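Local coordinates for protein EF-P arginine 32 rhamnosyl-transferase (Pseudomonas putida KT2440, PDB 5NV8) that belongs to the EarP family of bacterial rhamnosyltransferases, with two Rossmann-like lobes as in GT-B proteins, at residues D269-D272 against R273-W276; D329-A332 against A333-L337; A38-L41 against V42-G46. One frame throughout, in Å; residues are numbered along the deposited sequence.

Interaction 1 (D269-D272 against R273-W276); sequences DDFD and RLLW. With TRH (2'-deoxy-thymidine-beta-L-rhamnose), chain B.
D270 and R273 form a salt bridge one turn apart on helix 268-277, a helix of the Rossmann-like lobe that carries the six-stranded mixed sheet, as in GT-B proteins. The two side chains run side by side in the same direction, and the arginine grips a single carboxylate oxygen side-on: D270 OD1 lies 2.7 Å from R273 NE and 2.8 Å from R273 NH2. Both donors meet it nearly along the C-O bond, and it stays almost in the guanidinium plane although the carboxylate is turned 40° from that plane. The other oxygen, OD2, is bonded to S267 OG, so the carboxylate is held from both oxygens, which should fix its rotation.

The apolar contacts centre on F271, part of the pocket holding 2'-deoxy-thymidine-beta-L-rhamnose. With CG anti to the backbone N (chi1 -179°), its ring is sandwiched. L275 CG lies over one face towards the rim, and L275 CD1 comes within 3.7 Å of F271 CE2. The opposite face carries the ligand's base, whose C51 is 3.6 Å from F271 CD1. L275 also touches R291 and A295 of helix 287-295, so the helix backing the base is itself backed by a second one.

Ordinary i to i+4 backbone bonds join all four residue pairs from D269-R273 to D272-W276. At the last of them the indole folds back over the backbone. D272 O, which accepts from W276 N, also sits over the five-membered part of the ring, 3.0 Å from W276 CG. D272 CB makes a CH-pi contact with the six-membered ring, 4.1 Å from its centroid. A water bridges the two side chains: it donates to D272 OD1 at 2.7 Å and accepts a weak bond from W276 NE1 at 3.2 Å.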
loop_
_atom_site.group_PDB
_atom_site.type_symbol
_atom_site.label_atom_id
_atom_site.label_comp_id
_atom_site.label_asym_id
_atom_site.label_seq_id
_atom_site.Cartn_x
_atom_site.Cartn_y
_atom_site.Cartn_z
ATOM N N ASP A 269 -1.969 -6.709 -9.190
ATOM C CA ASP A 269 -0.847 -6.253 -10.005
ATOM C C ASP A 269 -1.137 -4.895 -10.634
ATOM O O ASP A 269 -0.242 -4.048 -10.734
ATOM C CB ASP A 269 -0.529 -7.286 -11.086
ATOM C CG ASP A 269 0.197 -8.498 -10.538
ATOM O OD1 ASP A 269 0.819 -8.388 -9.458
ATOM O OD2 ASP A 269 0.141 -9.563 -11.188
ATOM N N ASP A 270 -2.380 -4.668 -11.066
ATOM C CA ASP A 270 -2.720 -3.368 -11.629
ATOM C C ASP A 270 -2.747 -2.284 -10.559
ATOM O O ASP A 270 -2.498 -1.111 -10.862
ATOM C CB ASP A 270 -4.057 -3.442 -12.363
ATOM C CG ASP A 270 -3.929 -4.064 -13.740
ATOM O OD1 ASP A 270 -3.138 -3.550 -14.557
ATOM O OD2 ASP A 270 -4.623 -5.065 -14.009
ATOM N N PHE A 271 -3.036 -2.650 -9.308
ATOM C CA PHE A 271 -2.907 -1.689 -8.219
ATOM C C PHE A 271 -1.456 -1.269 -8.020
ATOM O O PHE A 271 -1.193 -0.124 -7.635
ATOM C CB PHE A 271 -3.479 -2.270 -6.925
ATOM C CG PHE A 271 -3.410 -1.329 -5.756
ATOM C CD1 PHE A 271 -4.283 -0.257 -5.659
ATOM C CD2 PHE A 271 -2.470 -1.512 -4.754
ATOM C CE1 PHE A 271 -4.218 0.617 -4.589
ATOM C CE2 PHE A 271 -2.403 -0.644 -3.677
ATOM C CZ PHE A 271 -3.277 0.423 -3.596
ATOM N N ASP A 272 -0.507 -2.177 -8.270
ATOM C CA ASP A 272 0.899 -1.783 -8.291
ATOM C C ASP A 272 1.167 -0.789 -9.414
ATOM O O ASP A 272 1.873 0.207 -9.218
ATOM C CB ASP A 272 1.796 -3.013 -8.447
ATOM C CG ASP A 272 1.954 -3.794 -7.155
ATOM O OD1 ASP A 272 2.008 -3.168 -6.073
ATOM O OD2 ASP A 272 2.029 -5.039 -7.224
ATOM N N ARG A 273 0.615 -1.050 -10.602
ATOM C CA ARG A 273 0.765 -0.117 -11.713
ATOM C C ARG A 273 0.160 1.239 -11.372
ATOM O O ARG A 273 0.690 2.283 -11.770
ATOM C CB ARG A 273 0.122 -0.694 -12.976
ATOM C CG ARG A 273 0.438 -2.166 -13.238
ATOM C CD ARG A 273 0.590 -2.458 -14.728
ATOM N NE ARG A 273 -0.679 -2.833 -15.354
ATOM C CZ ARG A 273 -0.901 -2.821 -16.666
ATOM N NH1 ARG A 273 0.061 -2.451 -17.500
ATOM N NH2 ARG A 273 -2.086 -3.176 -17.145
ATOM N N LEU A 274 -0.948 1.241 -10.628
ATOM C CA LEU A 274 -1.527 2.496 -10.156
ATOM C C LEU A 274 -0.544 3.251 -9.269
ATOM O O LEU A 274 -0.278 4.437 -9.489
ATOM C CB LEU A 274 -2.830 2.223 -9.404
ATOM C CG LEU A 274 -3.696 3.446 -9.084
ATOM C CD1 LEU A 274 -3.979 4.253 -10.342
ATOM C CD2 LEU A 274 -4.991 3.027 -8.414
ATOM N N LEU A 275 0.011 2.569 -8.260
ATOM C CA LEU A 275 0.956 3.219 -7.355
ATOM C C LEU A 275 2.166 3.757 -8.110
ATOM O O LEU A 275 2.613 4.882 -7.860
ATOM C CB LEU A 275 1.401 2.241 -6.267
ATOM C CG LEU A 275 0.334 1.721 -5.300
ATOM C CD1 LEU A 275 0.930 0.679 -4.363
ATOM C CD2 LEU A 275 -0.291 2.863 -4.507
ATOM N N TRP A 276 2.705 2.969 -9.046
ATOM C CA TRP A 276 3.861 3.400 -9.823
ATOM C C TRP A 276 3.550 4.594 -10.719
ATOM O O TRP A 276 4.477 5.302 -11.126
ATOM C CB TRP A 276 4.386 2.242 -10.677
ATOM C CG TRP A 276 4.703 0.994 -9.904
ATOM C CD1 TRP A 276 4.904 0.891 -8.556
ATOM C CD2 TRP A 276 4.855 -0.332 -10.433
ATOM N NE1 TRP A 276 5.173 -0.413 -8.216
ATOM C CE2 TRP A 276 5.145 -1.183 -9.349
ATOM C CE3 TRP A 276 4.772 -0.880 -11.719
ATOM C CZ2 TRP A 276 5.358 -2.551 -9.510
ATOM C CZ3 TRP A 276 4.983 -2.239 -11.876
ATOM C CH2 TRP A 276 5.273 -3.059 -10.778
HETATM O O4P TRH B . -7.395 -1.726 5.348
HETATM P P2 TRH B . -6.830 -2.891 4.621
HETATM O O3P TRH B . -7.895 -3.535 3.586
HETATM O O1 TRH B . -6.332 -4.058 5.613
HETATM C C1 TRH B . -6.498 -3.861 7.032
HETATM C C2 TRH B . -5.844 -5.003 7.822
HETATM O O2 TRH B . -5.983 -6.251 7.141
HETATM C C3 TRH B . -6.522 -5.158 9.189
HETATM O O3 TRH B . -7.730 -5.916 9.040
HETATM C C4 TRH B . -6.865 -3.788 9.736
HETATM O O4 TRH B . -5.663 -3.000 9.819
HETATM O OPP TRH B . -5.567 -2.441 3.717
HETATM P P TRH B . -4.566 -3.551 3.148
HETATM O O1P TRH B . -3.859 -4.316 4.206
HETATM O O2P TRH B . -3.527 -2.801 2.167
HETATM O "O5'" TRH B . -5.417 -4.503 2.168
HETATM C "C5'" TRH B . -5.768 -4.048 0.864
HETATM C "C4'" TRH B . -5.538 -5.186 -0.116
HETATM O "O4'" TRH B . -6.378 -4.911 -1.270
HETATM C "C3'" TRH B . -4.119 -5.100 -0.643
HETATM O "O3'" TRH B . -3.806 -6.297 -1.365
HETATM C "C2'" TRH B . -4.305 -3.967 -1.626
HETATM C "C1'" TRH B . -5.452 -4.630 -2.348
HETATM N N11 TRH B . -6.094 -3.794 -3.385
HETATM C C21 TRH B . -6.268 -4.315 -4.606
HETATM O O21 TRH B . -5.888 -5.458 -4.854
HETATM N N31 TRH B . -6.879 -3.567 -5.609
HETATM C C41 TRH B . -7.319 -2.273 -5.360
HETATM O O41 TRH B . -7.854 -1.633 -6.264
HETATM C C51 TRH B . -7.145 -1.729 -4.094
HETATM C C5A TRH B . -7.583 -0.437 -3.835
HETATM C C61 TRH B . -6.534 -2.488 -3.099
HETATM O O HOH W 1 3.821 -1.325 -5.456
#

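Interaction 2 (D329-A332 against A333-L337); sequences DADA and ALLGL
A333 packs back on D329 in the opening turns of helix 328-343, its CB 3.5 Å from D329 O. The backbone bond between the same residues, A333 N to D329 O, is 3.2 Å long and rather bent, with the donor 37° above the carbonyl plane. One residue on, L334 N has a main acceptor in A330 O at 3.0 Å and a weak second one in D331 O at 3.3 Å.

A332, more exposed, takes part chiefly through its backbone: A332 O receives G336 N at 3.0 Å in a nearly straight bond (165°).

D331 makes the side-chain contact with L335. Its CG is anti to the backbone N (chi1 -173°), which turns the carboxylate along the helix towards L335. There a methyl group meets two oxygens of one residue: L335 CD1 is 3.4 Å from D331 OD1 and 3.2 Å from D331 O. The latter is also the acceptor for L335 N. The stronger polar partner of D331 lies outside, OD2 forming a salt bridge with R323 NE, and L335 touches R323 as well, so arginine and leucine share the flank of the aspartate.

R323 belongs to the connection from helix 315-322, which the salt bridge thus ties to this helix. A333 and D329 touch H357, between helices 347-355 and 358-373, while L337 packs on M347, A350 and A354 of helix 347-355.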
loop_
_atom_site.group_PDB
_atom_site.type_symbol
_atom_site.label_atom_id
_atom_site.label_comp_id
_atom_site.label_asym_id
_atom_site.label_seq_id
_atom_site.Cartn_x
_atom_site.Cartn_y
_atom_site.Cartn_z
ATOM N N ASP A 329 13.319 21.255 8.130
ATOM C CA ASP A 329 12.094 21.743 7.508
ATOM C C ASP A 329 11.329 20.608 6.829
ATOM O O ASP A 329 10.094 20.592 6.842
ATOM C CB ASP A 329 12.417 22.857 6.511
ATOM C CG ASP A 329 12.730 24.182 7.193
ATOM O OD1 ASP A 329 12.360 24.348 8.375
ATOM O OD2 ASP A 329 13.339 25.062 6.545
ATOM N N ALA A 330 12.045 19.646 6.240
ATOM C CA ALA A 330 11.376 18.519 5.596
ATOM C C ALA A 330 10.901 17.492 6.617
ATOM O O ALA A 330 9.824 16.907 6.455
ATOM C CB ALA A 330 12.306 17.863 4.576
ATOM N N ASP A 331 11.696 17.255 7.663
ATOM C CA ASP A 331 11.273 16.371 8.746
ATOM C C ASP A 331 9.986 16.874 9.387
ATOM O O ASP A 331 9.044 16.104 9.609
ATOM C CB ASP A 331 12.394 16.257 9.784
ATOM C CG ASP A 331 12.108 15.225 10.857
ATOM O OD1 ASP A 331 11.239 15.478 11.717
ATOM O OD2 ASP A 331 12.767 14.165 10.850
ATOM N N ALA A 332 9.924 18.177 9.678
ATOM C CA ALA A 332 8.737 18.748 10.309
ATOM C C ALA A 332 7.522 18.659 9.395
ATOM O O ALA A 332 6.400 18.439 9.864
ATOM C CB ALA A 332 9.000 20.201 10.704
ATOM N N ALA A 333 7.726 18.830 8.086
ATOM C CA ALA A 333 6.602 18.796 7.158
ATOM C C ALA A 333 6.067 17.382 6.972
ATOM O O ALA A 333 4.875 17.204 6.695
ATOM C CB ALA A 333 7.015 19.393 5.814
ATOM N N LEU A 334 6.921 16.371 7.117
ATOM C CA LEU A 334 6.462 14.992 7.002
ATOM C C LEU A 334 5.740 14.532 8.264
ATOM O O LEU A 334 4.767 13.774 8.175
ATOM C CB LEU A 334 7.648 14.079 6.684
ATOM C CG LEU A 334 7.556 12.590 7.025
ATOM C CD1 LEU A 334 6.636 11.875 6.052
ATOM C CD2 LEU A 334 8.939 11.965 7.009
ATOM N N LEU A 335 6.186 14.989 9.438
ATOM C CA LEU A 335 5.474 14.675 10.674
ATOM C C LEU A 335 4.094 15.322 10.694
ATOM O O LEU A 335 3.104 14.678 11.062
ATOM C CB LEU A 335 6.292 15.131 11.882
ATOM C CG LEU A 335 7.227 14.122 12.546
ATOM C CD1 LEU A 335 8.313 13.666 11.584
ATOM C CD2 LEU A 335 7.837 14.724 13.803
ATOM N N GLY A 336 4.012 16.596 10.309
ATOM C CA GLY A 336 2.727 17.268 10.280
ATOM C C GLY A 336 1.776 16.697 9.248
ATOM O O GLY A 336 0.558 16.757 9.424
ATOM N N LEU A 337 2.316 16.131 8.167
ATOM C CA LEU A 337 1.472 15.548 7.130
ATOM C C LEU A 337 0.842 14.245 7.600
ATOM O O LEU A 337 -0.367 14.039 7.454
ATOM C CB LEU A 337 2.286 15.310 5.854
ATOM C CG LEU A 337 1.481 14.903 4.612
ATOM C CD1 LEU A 337 0.225 15.757 4.425
ATOM C CD2 LEU A 337 2.351 14.906 3.358
#

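Interaction 3 (A38-L41 against V42-G46); sequences ARQL and VAEHG
V42 is tucked against A38 where helix 30-43 approaches its C-terminal end, with V42 CG2 3.5 Å from A38 O. This is the close-packed side of the contact. A38, L41 and V42 all face V49 of strand 48-51, so the helix lies on the small parallel sheet of its lobe, one residue group serving both the turn and the strand beneath. The backbone bonding is uneven here. V42 N divides itself between A38 O at 3.5 Å and R39 O at 3.3 Å, both weak, whereas A43 N to R39 O and E44 N to Q40 O are firm bonds of 2.9 Å each.

Beyond them the chain leaves the helical path. G46 N still bonds to V42 O, but G46 adopts positive phi, a left-handed conformation, and L47 is bonded to the backbone of L41. H45 is drawn back over the turn: its CB is 3.4 Å from L41 O, while Q40 O lies at the edge of the imidazole, near its plane, 3.9 Å from H45 CD2. The H45 side chain also touches T380 and V383 of helix 378-387.

The looser side carries A43 and E44, both exposed. Here Q40 and E44 cross with amide and carboxylate planes 72° apart, and the bond from Q40 NE2 to E44 OE2 is long at 3.4 Å and weak. Each group has a better partner, Q40 NE2 in R165 O and E44 OE2 in G167 N. Both polar ends thus bond mainly to backbone atoms of R165 and G167, and their mutual bond is secondary, while R39, through NH1 to OE1 of Q268, links the helix to a ligand-binding glutamine.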
loop_
_atom_site.group_PDB
_atom_site.type_symbol
_atom_site.label_atom_id
_atom_site.label_comp_id
_atom_site.label_asym_id
_atom_site.label_seq_id
_atom_site.Cartn_x
_atom_site.Cartn_y
_atom_site.Cartn_z
ATOM N N ALA A 38 1.175 -16.542 -0.694
ATOM C CA ALA A 38 0.963 -17.882 -1.239
ATOM C C ALA A 38 1.495 -18.006 -2.663
ATOM O O ALA A 38 2.078 -19.037 -3.020
ATOM C CB ALA A 38 -0.522 -18.241 -1.188
ATOM N N ARG A 39 1.298 -16.980 -3.496
ATOM C CA ARG A 39 1.848 -17.028 -4.849
ATOM C C ARG A 39 3.370 -17.011 -4.824
ATOM O O ARG A 39 4.019 -17.674 -5.640
ATOM C CB ARG A 39 1.338 -15.855 -5.686
ATOM C CG ARG A 39 -0.143 -15.603 -5.614
ATOM C CD ARG A 39 -0.566 -14.600 -6.677
ATOM N NE ARG A 39 0.258 -13.392 -6.686
ATOM C CZ ARG A 39 -0.008 -12.302 -5.972
ATOM N NH1 ARG A 39 -1.076 -12.265 -5.187
ATOM N NH2 ARG A 39 0.791 -11.247 -6.043
ATOM N N GLN A 40 3.954 -16.252 -3.895
ATOM C CA GLN A 40 5.403 -16.094 -3.864
ATOM C C GLN A 40 6.100 -17.391 -3.469
ATOM O O GLN A 40 7.143 -17.734 -4.034
ATOM C CB GLN A 40 5.778 -14.961 -2.909
ATOM C CG GLN A 40 7.222 -14.510 -3.025
ATOM C CD GLN A 40 7.518 -13.270 -2.205
ATOM O OE1 GLN A 40 6.795 -12.943 -1.263
ATOM N NE2 GLN A 40 8.591 -12.576 -2.556
ATOM N N LEU A 41 5.544 -18.129 -2.501
ATOM C CA LEU A 41 6.167 -19.381 -2.084
ATOM C C LEU A 41 6.066 -20.464 -3.146
ATOM O O LEU A 41 6.861 -21.411 -3.126
ATOM C CB LEU A 41 5.552 -19.890 -0.782
ATOM C CG LEU A 41 5.448 -18.901 0.374
ATOM C CD1 LEU A 41 4.325 -19.320 1.309
ATOM C CD2 LEU A 41 6.774 -18.791 1.111
ATOM N N VAL A 42 5.101 -20.358 -4.058
ATOM C CA VAL A 42 5.068 -21.249 -5.212
ATOM C C VAL A 42 6.048 -20.777 -6.277
ATOM O O VAL A 42 6.880 -21.549 -6.766
ATOM C CB VAL A 42 3.640 -21.340 -5.776
ATOM C CG1 VAL A 42 3.651 -22.082 -7.104
ATOM C CG2 VAL A 42 2.710 -22.012 -4.786
ATOM N N ALA A 43 5.976 -19.494 -6.636
ATOM C CA ALA A 43 6.694 -19.011 -7.810
ATOM C C ALA A 43 8.195 -18.946 -7.569
ATOM O O ALA A 43 8.983 -19.350 -8.431
ATOM C CB ALA A 43 6.157 -17.639 -8.218
ATOM N N GLU A 44 8.614 -18.442 -6.409
ATOM C CA GLU A 44 10.029 -18.233 -6.141
ATOM C C GLU A 44 10.665 -19.357 -5.333
ATOM O O GLU A 44 11.897 -19.421 -5.260
ATOM C CB GLU A 44 10.236 -16.897 -5.414
ATOM C CG GLU A 44 9.719 -15.691 -6.190
ATOM C CD GLU A 44 10.115 -14.373 -5.557
ATOM O OE1 GLU A 44 11.134 -14.339 -4.841
ATOM O OE2 GLU A 44 9.409 -13.369 -5.775
ATOM N N HIS A 45 9.869 -20.246 -4.740
ATOM C CA HIS A 45 10.410 -21.312 -3.909
ATOM C C HIS A 45 9.891 -22.694 -4.277
ATOM O O HIS A 45 10.261 -23.669 -3.612
ATOM C CB HIS A 45 10.125 -21.022 -2.426
ATOM C CG HIS A 45 10.788 -19.776 -1.924
ATOM N ND1 HIS A 45 12.006 -19.788 -1.278
ATOM C CD2 HIS A 45 10.415 -18.476 -1.997
ATOM C CE1 HIS A 45 12.348 -18.552 -0.964
ATOM N NE2 HIS A 45 11.398 -17.737 -1.386
ATOM N N GLY A 46 9.057 -22.809 -5.309
ATOM C CA GLY A 46 8.627 -24.107 -5.806
ATOM C C GLY A 46 7.916 -24.969 -4.791
ATOM O O GLY A 46 8.078 -26.194 -4.807
#

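Interactions 1 and 2 lie within single helices, while interaction 3 runs off the C-terminal end of one. Interaction 1 is the buried one, about 10 Å from the chain's centre, against about 21 Å for the other two, and the only one that touches the ligand; it combines a salt bridge, aromatic faces and a bound water. Interactions 2 and 3 are partly buried, with their own centres about 39 Å apart, and rest mostly on backbone bonds, with few side-chain contacts and with D331 and E44 bonded to R323 and G167 outside. Interactions 1 and 3 do not touch; Q268, just before 269-272, joins them by bonding both R39 and the ligand.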